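Local structure of filamentous hemagglutinin (Bordetella pertussis, 1RWR) at residues 25-30 and 129-134; 70-75 and 95-100; 239-244 and 255-260; 261-266 and 273-278. The protein acts as a bacterial adhesin, and the secretion domain described here probably directs its export by the two-partner secretion pathway. One frame throughout, in Å; residues are numbered along the deposited sequence.

Contact 1: residues 25-30 and 129-134; sequences DPNSGG and PSVNGG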
loop_
_atom_site.group_PDB
_atom_site.type_symbol
_atom_site.label_atom_id
_atom_site.label_comp_id
_atom_site.label_asym_id
_atom_site.label_seq_id
_atom_site.Cartn_x
_atom_site.Cartn_y
_atom_site.Cartn_z
ATOM N N ASP A 25 16.251 -3.076 -15.567
ATOM C CA ASP A 25 16.098 -4.493 -15.927
ATOM C C ASP A 25 15.895 -5.304 -14.647
ATOM O O ASP A 25 16.636 -5.108 -13.681
ATOM C CB ASP A 25 17.348 -4.958 -16.676
ATOM C CG ASP A 25 17.129 -6.177 -17.508
ATOM O OD1 ASP A 25 15.964 -6.479 -17.862
ATOM O OD2 ASP A 25 18.118 -6.885 -17.872
ATOM N N PRO A 26 14.895 -6.178 -14.583
ATOM C CA PRO A 26 14.686 -6.981 -13.382
ATOM C C PRO A 26 15.780 -8.002 -13.155
ATOM O O PRO A 26 16.490 -8.419 -14.094
ATOM C CB PRO A 26 13.358 -7.714 -13.635
ATOM C CG PRO A 26 13.199 -7.711 -15.080
ATOM C CD PRO A 26 13.818 -6.400 -15.577
ATOM N N ASN A 27 15.896 -8.418 -11.909
ATOM C CA ASN A 27 16.816 -9.487 -11.555
ATOM C C ASN A 27 16.237 -10.826 -11.953
ATOM O O ASN A 27 15.162 -10.877 -12.562
ATOM C CB ASN A 27 17.204 -9.457 -10.048
ATOM C CG ASN A 27 16.000 -9.623 -9.104
ATOM O OD1 ASN A 27 15.017 -10.329 -9.429
ATOM N ND2 ASN A 27 16.087 -9.011 -7.915
ATOM N N SER A 28 16.944 -11.894 -11.555
ATOM C CA SER A 28 16.580 -13.278 -11.893
ATOM C C SER A 28 15.247 -13.729 -11.311
ATOM O O SER A 28 14.624 -14.686 -11.824
ATOM C CB SER A 28 17.717 -14.237 -11.422
ATOM O OG SER A 28 17.872 -14.195 -9.989
ATOM N N GLY A 29 14.820 -13.076 -10.224
ATOM C CA GLY A 29 13.542 -13.313 -9.601
ATOM C C GLY A 29 12.406 -12.420 -10.084
ATOM O O GLY A 29 11.338 -12.504 -9.551
ATOM N N GLY A 30 12.649 -11.599 -11.097
ATOM C CA GLY A 30 11.657 -10.769 -11.725
ATOM C C GLY A 30 11.458 -9.434 -11.063
ATOM O O GLY A 30 10.537 -8.694 -11.431
ATOM N N PRO A 129 13.523 -1.470 1.836
ATOM C CA PRO A 129 13.529 -2.793 1.196
ATOM C C PRO A 129 14.863 -3.487 1.278
ATOM O O PRO A 129 15.878 -2.832 1.119
ATOM C CB PRO A 129 13.239 -2.514 -0.266
ATOM C CG PRO A 129 13.082 -1.052 -0.386
ATOM C CD PRO A 129 13.505 -0.388 0.851
ATOM N N SER A 130 14.826 -4.779 1.528
ATOM C CA SER A 130 15.965 -5.667 1.289
ATOM C C SER A 130 15.536 -6.637 0.207
ATOM O O SER A 130 14.582 -7.391 0.411
ATOM C CB SER A 130 16.303 -6.413 2.566
ATOM O OG SER A 130 17.021 -5.544 3.417
ATOM N N VAL A 131 16.234 -6.643 -0.921
ATOM C CA VAL A 131 15.880 -7.469 -2.071
ATOM C C VAL A 131 16.977 -8.533 -2.321
ATOM O O VAL A 131 18.143 -8.192 -2.501
ATOM C CB VAL A 131 15.718 -6.615 -3.327
ATOM C CG1 VAL A 131 15.435 -7.490 -4.550
ATOM C CG2 VAL A 131 14.624 -5.557 -3.133
ATOM N N ASN A 132 16.567 -9.795 -2.332
ATOM C CA ASN A 132 17.431 -10.946 -2.597
ATOM C C ASN A 132 16.741 -11.766 -3.662
ATOM O O ASN A 132 15.929 -12.618 -3.367
ATOM C CB ASN A 132 17.645 -11.781 -1.305
ATOM C CG ASN A 132 18.476 -13.059 -1.533
ATOM O OD1 ASN A 132 19.431 -13.039 -2.299
ATOM N ND2 ASN A 132 18.119 -14.161 -0.854
ATOM N N GLY A 133 17.071 -11.494 -4.917
ATOM C CA GLY A 133 16.388 -12.098 -6.039
ATOM C C GLY A 133 14.928 -11.780 -5.980
ATOM O O GLY A 133 14.562 -10.601 -5.871
ATOM N N GLY A 134 14.111 -12.830 -5.966
ATOM C CA GLY A 134 12.660 -12.668 -5.927
ATOM C C GLY A 134 12.090 -12.277 -4.574
ATOM O O GLY A 134 10.905 -11.891 -4.476
#
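The carboxamide of Asn27 meets the Gly133 carbonyl obliquely, the carbonyl oxygen near its ND2 edge and the carbon displaced to one face, with Val131 CG1 close to the amide plane beyond ND2 and OD1 kept for its own loop. The contact joins that loop of the beta-helical TPS domain, which makes a type I turn from Asn27 to Gly30, to the tip of a hairpin between strands 128-132 and 135-140. Asn27 ND2 donates to Gly133 O at 3.0 Å, with a bent N-H...O angle of 139°. The oxygen is tilted out of the amide plane, and the nitrogen stands above the plane of the Gly133 carbonyl. With chi1 at 61°, CG sits between the backbone N and the carbonyl carbon, which folds the amide back over its own turn. There OD1 takes a weak bond from Gly29 N at 2.9 Å, as in an Asx turn, and a further one from Val31 N, so both ends of the amide are engaged and its rotation is defined. Gly29 N lies on the same side of the amide as the Gly133 carbonyl. Beside the amide, Gly29 and Gly134 bring the main chains together, with Gly29 CA 3.7 Å from Gly134 N. Val131 projects from the hairpin toward the loop and also touches Val31 and His33, and its CG1 methyl stops 3.7 Å from Asn27 ND2.

Contact 2: residues 70-75 and 95-100; sequences TRQASA and YGKGAD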
loop_
_atom_site.group_PDB
_atom_site.type_symbol
_atom_site.label_atom_id
_atom_site.label_comp_id
_atom_site.label_asym_id
_atom_site.label_seq_id
_atom_site.Cartn_x
_atom_site.Cartn_y
_atom_site.Cartn_z
ATOM N N THR A 70 15.832 -6.581 -20.724
ATOM C CA THR A 70 16.087 -7.843 -21.411
ATOM C C THR A 70 14.976 -8.868 -21.112
ATOM O O THR A 70 14.875 -9.910 -21.783
ATOM C CB THR A 70 17.445 -8.442 -21.020
ATOM O OG1 THR A 70 17.476 -8.789 -19.630
ATOM C CG2 THR A 70 18.561 -7.475 -21.231
ATOM N N ARG A 71 14.171 -8.581 -20.089
ATOM C CA ARG A 71 12.977 -9.334 -19.754
ATOM C C ARG A 71 12.052 -8.386 -18.976
ATOM O O ARG A 71 12.473 -7.364 -18.471
ATOM C CB ARG A 71 13.254 -10.564 -18.897
ATOM C CG ARG A 71 13.945 -10.278 -17.575
ATOM C CD ARG A 71 14.681 -11.568 -17.010
ATOM N NE ARG A 71 15.892 -11.433 -16.185
ATOM C CZ ARG A 71 16.763 -10.408 -16.125
ATOM N NH1 ARG A 71 16.618 -9.285 -16.826
ATOM N NH2 ARG A 71 17.827 -10.520 -15.314
ATOM N N GLN A 72 10.800 -8.787 -18.875
ATOM C CA GLN A 72 9.814 -8.013 -18.150
ATOM C C GLN A 72 9.835 -8.352 -16.669
ATOM O O GLN A 72 10.086 -9.485 -16.276
ATOM C CB GLN A 72 8.430 -8.230 -18.761
ATOM C CG GLN A 72 8.339 -7.743 -20.192
ATOM C CD GLN A 72 7.070 -8.137 -20.876
ATOM O OE1 GLN A 72 6.736 -9.336 -20.894
ATOM N NE2 GLN A 72 6.334 -7.149 -21.444
ATOM N N ALA A 73 9.531 -7.342 -15.850
ATOM C CA ALA A 73 9.409 -7.518 -14.424
ATOM C C ALA A 73 8.115 -8.206 -13.999
ATOM O O ALA A 73 7.060 -7.951 -14.548
ATOM C CB ALA A 73 9.491 -6.110 -13.740
ATOM N N SER A 74 8.197 -8.994 -12.942
ATOM C CA SER A 74 7.004 -9.412 -12.189
ATOM C C SER A 74 6.671 -8.521 -10.976
ATOM O O SER A 74 5.540 -8.518 -10.531
ATOM C CB SER A 74 7.081 -10.893 -11.811
ATOM O OG SER A 74 8.271 -11.159 -11.148
ATOM N N ALA A 75 7.632 -7.732 -10.493
ATOM C CA ALA A 75 7.441 -6.802 -9.375
ATOM C C ALA A 75 8.305 -5.587 -9.672
ATOM O O ALA A 75 9.450 -5.720 -10.054
ATOM C CB ALA A 75 7.863 -7.425 -8.052
ATOM N N TYR A 95 2.612 -0.241 -18.219
ATOM C CA TYR A 95 2.572 -0.550 -19.641
ATOM C C TYR A 95 3.362 -1.850 -19.847
ATOM O O TYR A 95 4.511 -1.978 -19.458
ATOM C CB TYR A 95 3.121 0.575 -20.509
ATOM C CG TYR A 95 3.349 0.138 -21.934
ATOM C CD1 TYR A 95 2.286 -0.073 -22.774
ATOM C CD2 TYR A 95 4.634 -0.077 -22.439
ATOM C CE1 TYR A 95 2.487 -0.543 -24.111
ATOM C CE2 TYR A 95 4.838 -0.525 -23.780
ATOM C CZ TYR A 95 3.758 -0.772 -24.584
ATOM O OH TYR A 95 3.952 -1.221 -25.883
ATOM N N GLY A 96 2.735 -2.755 -20.589
ATOM C CA GLY A 96 3.352 -4.045 -20.904
ATOM C C GLY A 96 2.793 -5.158 -20.030
ATOM O O GLY A 96 1.585 -5.291 -19.829
ATOM N N LYS A 97 3.679 -5.994 -19.520
ATOM C CA LYS A 97 3.269 -7.097 -18.659
ATOM C C LYS A 97 2.837 -6.531 -17.312
ATOM O O LYS A 97 3.539 -5.705 -16.721
ATOM C CB LYS A 97 4.415 -8.093 -18.456
ATOM C CG LYS A 97 4.106 -9.302 -17.539
ATOM C CD LYS A 97 5.390 -10.024 -17.148
ATOM C CE LYS A 97 5.183 -11.186 -16.116
ATOM N NZ LYS A 97 5.022 -10.693 -14.716
ATOM N N GLY A 98 1.695 -6.988 -16.825
ATOM C CA GLY A 98 1.266 -6.624 -15.488
ATOM C C GLY A 98 2.273 -7.061 -14.437
ATOM O O GLY A 98 2.881 -8.114 -14.519
ATOM N N ALA A 99 2.414 -6.256 -13.401
ATOM C CA ALA A 99 3.372 -6.549 -12.329
ATOM C C ALA A 99 2.880 -6.017 -10.990
ATOM O O ALA A 99 2.019 -5.141 -10.938
ATOM C CB ALA A 99 4.704 -5.923 -12.658
ATOM N N ASP A 100 3.396 -6.575 -9.903
ATOM C CA ASP A 100 3.247 -5.966 -8.588
ATOM C C ASP A 100 3.959 -4.610 -8.550
ATOM O O ASP A 100 4.999 -4.416 -9.181
ATOM C CB ASP A 100 3.893 -6.837 -7.491
ATOM C CG ASP A 100 3.137 -8.139 -7.218
ATOM O OD1 ASP A 100 1.962 -8.306 -7.625
ATOM O OD2 ASP A 100 3.690 -9.056 -6.586
#
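Gln72-Ala75 and Gly96-Asp100 run the same way, 22° apart, and close into parallel pairing at Ala75 and Asp100. The bridge joins strands 75-80 and 99-104, neighbours in a long parallel sheet of the beta-helix, stacked from successive coils. Asp100 N donates to Ser74 O at 3.0 Å with an N-H...O angle of 152°, and Ala75 CA makes a CA-H...O contact of 3.4 Å with Asp100 O. The CB atoms of Ala75 and Asp100 lie on one face of the sheet; the carboxylate of Asp100 is turned to other partners, chiefly Asn121. Ala99 CB lies beside two carbonyl oxygens, 3.5 Å from Ser74 O and 3.6 Å from Ala73 O. Upstream of the bridge the chains diverge, and longer side chains span the gap. The amide of Gln72 lays one face over Lys97 CB, with CD and OE1 each 3.6 Å from it, and the two side chains cross at a slant; NE2 is bonded to Asn50 O. That asparagine also ties the two segments together through its own amide: its OD1 accepts from Ala73 N and its ND2 donates to Lys97 O. Lys97 runs extended past Gln72 CB as far as CE, then bends at chi4 (-79°), which turns the ammonium group back over the main chain. NZ there makes two weak hydrogen bonds, one to Gly98 O in its own segment and one, at 3.4 Å, to Ala73 O.

Contact 3: residues 239-244 and 255-260; sequences LGVRQL and VSSQGE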
loop_
_atom_site.group_PDB
_atom_site.type_symbol
_atom_site.label_atom_id
_atom_site.label_comp_id
_atom_site.label_asym_id
_atom_site.label_seq_id
_atom_site.Cartn_x
_atom_site.Cartn_y
_atom_site.Cartn_z
ATOM N N LEU A 239 0.177 0.504 21.571
ATOM C CA LEU A 239 -0.377 1.462 20.587
ATOM C C LEU A 239 -1.714 0.935 20.086
ATOM O O LEU A 239 -1.901 -0.266 20.011
ATOM C CB LEU A 239 0.587 1.674 19.416
ATOM C CG LEU A 239 1.683 2.702 19.696
ATOM C CD1 LEU A 239 2.624 2.189 20.767
ATOM C CD2 LEU A 239 2.503 3.096 18.529
ATOM N N GLY A 240 -2.624 1.843 19.726
ATOM C CA GLY A 240 -3.988 1.464 19.410
ATOM C C GLY A 240 -4.300 1.401 17.946
ATOM O O GLY A 240 -3.604 1.985 17.122
ATOM N N VAL A 241 -5.350 0.671 17.611
ATOM C CA VAL A 241 -5.994 0.768 16.326
ATOM C C VAL A 241 -7.337 1.440 16.523
ATOM O O VAL A 241 -8.190 0.902 17.211
ATOM C CB VAL A 241 -6.261 -0.620 15.718
ATOM C CG1 VAL A 241 -7.047 -0.482 14.407
ATOM C CG2 VAL A 241 -4.974 -1.346 15.496
ATOM N N ARG A 242 -7.489 2.615 15.953
ATOM C CA ARG A 242 -8.751 3.332 15.950
ATOM C C ARG A 242 -9.193 3.449 14.508
ATOM O O ARG A 242 -8.492 4.002 13.665
ATOM C CB ARG A 242 -8.636 4.709 16.555
ATOM C CG ARG A 242 -9.999 5.445 16.566
ATOM C CD ARG A 242 -10.027 6.651 17.445
ATOM N NE ARG A 242 -9.035 7.651 17.063
ATOM C CZ ARG A 242 -8.817 8.767 17.738
ATOM N NH1 ARG A 242 -9.517 9.020 18.832
ATOM N NH2 ARG A 242 -7.889 9.626 17.332
ATOM N N GLN A 243 -10.373 2.958 14.226
ATOM C CA GLN A 243 -10.905 3.013 12.878
ATOM C C GLN A 243 -12.384 3.275 12.981
ATOM O O GLN A 243 -13.177 2.333 13.158
ATOM C CB GLN A 243 -10.620 1.703 12.132
ATOM C CG GLN A 243 -11.237 1.545 10.686
ATOM C CD GLN A 243 -11.124 2.750 9.700
ATOM O OE1 GLN A 243 -11.443 3.883 10.033
ATOM N NE2 GLN A 243 -10.744 2.474 8.461
ATOM N N LEU A 244 -12.737 4.561 12.891
ATOM C CA LEU A 244 -14.124 4.994 12.971
ATOM C C LEU A 244 -14.837 4.949 11.624
ATOM O O LEU A 244 -16.080 5.004 11.588
ATOM C CB LEU A 244 -14.198 6.401 13.531
ATOM C CG LEU A 244 -13.472 6.662 14.847
ATOM C CD1 LEU A 244 -13.699 8.092 15.285
ATOM C CD2 LEU A 244 -13.938 5.689 15.884
ATOM N N VAL A 255 -8.853 -7.717 12.875
ATOM C CA VAL A 255 -8.017 -6.679 13.497
ATOM C C VAL A 255 -7.194 -7.292 14.621
ATOM O O VAL A 255 -7.755 -7.954 15.526
ATOM C CB VAL A 255 -8.886 -5.512 14.041
ATOM C CG1 VAL A 255 -8.002 -4.405 14.537
ATOM C CG2 VAL A 255 -9.842 -5.010 13.030
ATOM N N SER A 256 -5.896 -7.046 14.596
ATOM C CA SER A 256 -4.946 -7.517 15.607
ATOM C C SER A 256 -4.177 -6.303 16.124
ATOM O O SER A 256 -3.633 -5.513 15.345
ATOM C CB SER A 256 -4.026 -8.577 14.987
ATOM O OG SER A 256 -2.940 -8.941 15.852
ATOM N N SER A 257 -4.150 -6.128 17.441
ATOM C CA SER A 257 -3.467 -5.011 18.045
ATOM C C SER A 257 -2.699 -5.435 19.275
ATOM O O SER A 257 -3.180 -6.268 20.038
ATOM C CB SER A 257 -4.481 -3.923 18.401
ATOM O OG SER A 257 -3.856 -2.799 19.027
ATOM N N GLN A 258 -1.527 -4.853 19.476
ATOM C CA GLN A 258 -0.778 -5.038 20.737
ATOM C C GLN A 258 -1.124 -3.945 21.745
ATOM O O GLN A 258 -0.419 -3.766 22.746
ATOM C CB GLN A 258 0.721 -5.160 20.469
ATOM C CG GLN A 258 1.067 -6.344 19.569
ATOM C CD GLN A 258 0.483 -7.649 20.084
ATOM O OE1 GLN A 258 -0.155 -8.415 19.328
ATOM N NE2 GLN A 258 0.677 -7.903 21.381
ATOM N N GLY A 259 -2.209 -3.222 21.463
ATOM C CA GLY A 259 -2.847 -2.316 22.402
ATOM C C GLY A 259 -4.338 -2.335 22.198
ATOM O O GLY A 259 -4.898 -3.406 21.978
ATOM N N GLU A 260 -4.947 -1.158 22.248
ATOM C CA GLU A 260 -6.390 -0.944 22.104
ATOM C C GLU A 260 -6.869 -1.227 20.680
ATOM O O GLU A 260 -6.112 -1.101 19.700
ATOM C CB GLU A 260 -6.715 0.505 22.495
ATOM C CG GLU A 260 -8.125 0.981 22.283
ATOM C CD GLU A 260 -8.333 2.442 22.659
ATOM O OE1 GLU A 260 -7.391 3.069 23.222
ATOM O OE2 GLU A 260 -9.427 2.953 22.393
HETATM O O HOH W 1 -0.384 -2.191 18.818
#
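Hydrogen bonding centres on Glu260 O, which lies between Val241 and Ser257 at a corner of the beta-helix. Val241 N reaches it at 2.8 Å in a nearly straight bond (169°), and Ser257 OG donates to it at 2.9 Å. The two donors come from opposite faces of the carbonyl plane, so this one oxygen is gripped from both sides. Ser257 OG in turn accepts from Gly259 N, an ST turn that bends the chain out of strand 252-257. A water linking Leu239 O (2.7 Å) with Gln258 N (3.0 Å) adds a second bridge across the corner.

Weaker polar contacts involve the glycines: Gly259 CA approaches Leu239 O and Gly240 CA approaches Glu260 O, each at 3.3 Å as a CA-H...O contact.

Apolar contact belongs to Val241, whose two methyls divide their partners. CG1, anti to the backbone N, meets Val255 CG1 at 4.0 Å; CG2 rests against Ser257 CB at 3.9 Å.

Strands 240-243 and 252-257 belong to different sheets; the N-to-C directions of 240-243 and 255-257 are 145° apart. The first lies between strands 215-219 and 261-268, and Val241 and Val255 also pack against Ser234 and Leu232, respectively, of strand 229-234.

Contact 4: residues 261-266 and 273-278; sequences IALGDA and LSLKGA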
loop_
_atom_site.group_PDB
_atom_site.type_symbol
_atom_site.label_atom_id
_atom_site.label_comp_id
_atom_site.label_asym_id
_atom_site.label_seq_id
_atom_site.Cartn_x
_atom_site.Cartn_y
_atom_site.Cartn_z
ATOM N N ILE A 261 -8.148 -1.574 20.588
ATOM C CA ILE A 261 -8.887 -1.488 19.327
ATOM C C ILE A 261 -10.177 -0.749 19.598
ATOM O O ILE A 261 -10.886 -1.069 20.559
ATOM C CB ILE A 261 -9.231 -2.883 18.781
ATOM C CG1 ILE A 261 -7.979 -3.721 18.476
ATOM C CG2 ILE A 261 -10.141 -2.754 17.559
ATOM C CD1 ILE A 261 -8.272 -5.230 18.226
ATOM N N ALA A 262 -10.488 0.219 18.747
ATOM C CA ALA A 262 -11.722 0.966 18.813
ATOM C C ALA A 262 -12.281 1.093 17.389
ATOM O O ALA A 262 -11.720 1.804 16.561
ATOM C CB ALA A 262 -11.475 2.294 19.363
ATOM N N LEU A 263 -13.351 0.364 17.091
ATOM C CA LEU A 263 -13.966 0.437 15.762
ATOM C C LEU A 263 -15.302 1.123 15.857
ATOM O O LEU A 263 -15.933 1.165 16.939
ATOM C CB LEU A 263 -14.233 -0.955 15.142
ATOM C CG LEU A 263 -13.034 -1.881 14.948
ATOM C CD1 LEU A 263 -13.488 -3.124 14.204
ATOM C CD2 LEU A 263 -11.853 -1.195 14.215
ATOM N N GLY A 264 -15.748 1.592 14.707
ATOM C CA GLY A 264 -17.142 1.969 14.490
ATOM C C GLY A 264 -17.952 0.779 14.008
ATOM O O GLY A 264 -17.998 -0.260 14.665
ATOM N N ASP A 265 -18.656 0.949 12.901
ATOM C CA ASP A 265 -19.454 -0.124 12.305
ATOM C C ASP A 265 -18.558 -1.052 11.492
ATOM O O ASP A 265 -17.680 -0.588 10.762
ATOM C CB ASP A 265 -20.533 0.465 11.391
ATOM C CG ASP A 265 -21.526 1.285 12.136
ATOM O OD1 ASP A 265 -21.644 1.141 13.360
ATOM O OD2 ASP A 265 -22.242 2.116 11.566
ATOM N N ALA A 266 -18.781 -2.355 11.590
ATOM C CA ALA A 266 -18.059 -3.315 10.729
ATOM C C ALA A 266 -18.999 -4.447 10.390
ATOM O O ALA A 266 -19.680 -4.972 11.285
ATOM C CB ALA A 266 -16.812 -3.865 11.433
ATOM N N LEU A 273 -15.708 -12.006 11.612
ATOM C CA LEU A 273 -15.263 -10.714 12.095
ATOM C C LEU A 273 -14.489 -11.002 13.391
ATOM O O LEU A 273 -15.052 -11.478 14.375
ATOM C CB LEU A 273 -16.484 -9.806 12.299
ATOM C CG LEU A 273 -16.343 -8.302 12.120
ATOM C CD1 LEU A 273 -17.673 -7.617 11.974
ATOM C CD2 LEU A 273 -15.608 -7.795 13.351
ATOM N N SER A 274 -13.185 -10.779 13.382
ATOM C CA SER A 274 -12.358 -11.133 14.516
ATOM C C SER A 274 -11.498 -9.955 14.975
ATOM O O SER A 274 -10.750 -9.343 14.159
ATOM C CB SER A 274 -11.508 -12.321 14.123
ATOM O OG SER A 274 -10.484 -12.547 15.067
ATOM N N LEU A 275 -11.603 -9.631 16.259
ATOM C CA LEU A 275 -10.846 -8.543 16.875
ATOM C C LEU A 275 -9.996 -9.076 18.036
ATOM O O LEU A 275 -10.513 -9.689 18.988
ATOM C CB LEU A 275 -11.764 -7.414 17.344
ATOM C CG LEU A 275 -12.876 -6.921 16.380
ATOM C CD1 LEU A 275 -13.712 -5.829 17.037
ATOM C CD2 LEU A 275 -12.341 -6.391 15.034
ATOM N N LYS A 276 -8.700 -8.881 17.973
ATOM C CA LYS A 276 -7.844 -9.416 18.998
ATOM C C LYS A 276 -6.892 -8.313 19.411
ATOM O O LYS A 276 -6.048 -7.890 18.618
ATOM C CB LYS A 276 -7.053 -10.638 18.516
ATOM C CG LYS A 276 -7.865 -11.798 17.920
ATOM C CD LYS A 276 -8.217 -12.855 18.944
ATOM C CE LYS A 276 -8.523 -14.234 18.305
ATOM N NZ LYS A 276 -8.947 -15.190 19.399
ATOM N N GLY A 277 -7.047 -7.822 20.640
ATOM C CA GLY A 277 -6.154 -6.802 21.157
ATOM C C GLY A 277 -5.565 -7.077 22.510
ATOM O O GLY A 277 -6.111 -7.845 23.295
ATOM N N ALA A 278 -4.456 -6.429 22.815
ATOM C CA ALA A 278 -3.878 -6.552 24.131
ATOM C C ALA A 278 -4.594 -5.639 25.121
ATOM O O ALA A 278 -4.740 -5.999 26.271
ATOM C CB ALA A 278 -2.395 -6.267 24.097
#
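Leu275 points into the interior of the beta-helix, where strands 261-266 and 273-277, from two different sheets, face each other with no hydrogen bond between them. At its base, CB meets the end of Ile261, whose CD1 is 4.2 Å away. CG, set anti to the carbonyl carbon (chi1 -46°), carries the two methyls onward to Leu263. Both branches of the fork then meet one methyl of that residue: Leu275 CD2 lies 3.6 Å from Leu263 CD1, and Leu275 CD1 is 3.9 Å from the same atom. The two leucines thus reach for each other tip to tip across the core, while Val255 of strand 252-257 and Val281 of strand 281-283 also touch Leu275 along the beta-helix.

Ile261 and Leu273 cover the two ends of this row. Ile261 extends its CD1 past Leu275 to the main chain beyond, 3.5 Å from Lys276 O and 3.7 Å from Gly277 N, where the glycine lets the methyl come close to the backbone. At the other end the short side chain of Ala266 is matched by a long one: Leu273 CD1 packs on Ala266 CB at 3.9 Å and comes still nearer, 3.4 Å, to Ala266 O.

How the contacts relate
The contacts fall at two ends of the beta-helix. Contacts 1 and 2 are neighbours, joined by the Asp25 carboxylate to Thr70 and Arg71 and by the backbone bond between Gly30 O and Ser74 N. Contact 1 is a surface meeting of a loop with a hairpin tip, contact 2 is partly buried, and both depend on amide groups and main-chain polar atoms. Contacts 3 and 4, more than 30 Å away between centres, are buried and share two sheets: 240-243 pairs with 261-268, and 252-257 with 272-277. Contact 3 satisfies polar atoms at a corner, whereas contact 4 is apolar interior. Contacts 2, 3 and 4 all reach the long parallel sheet.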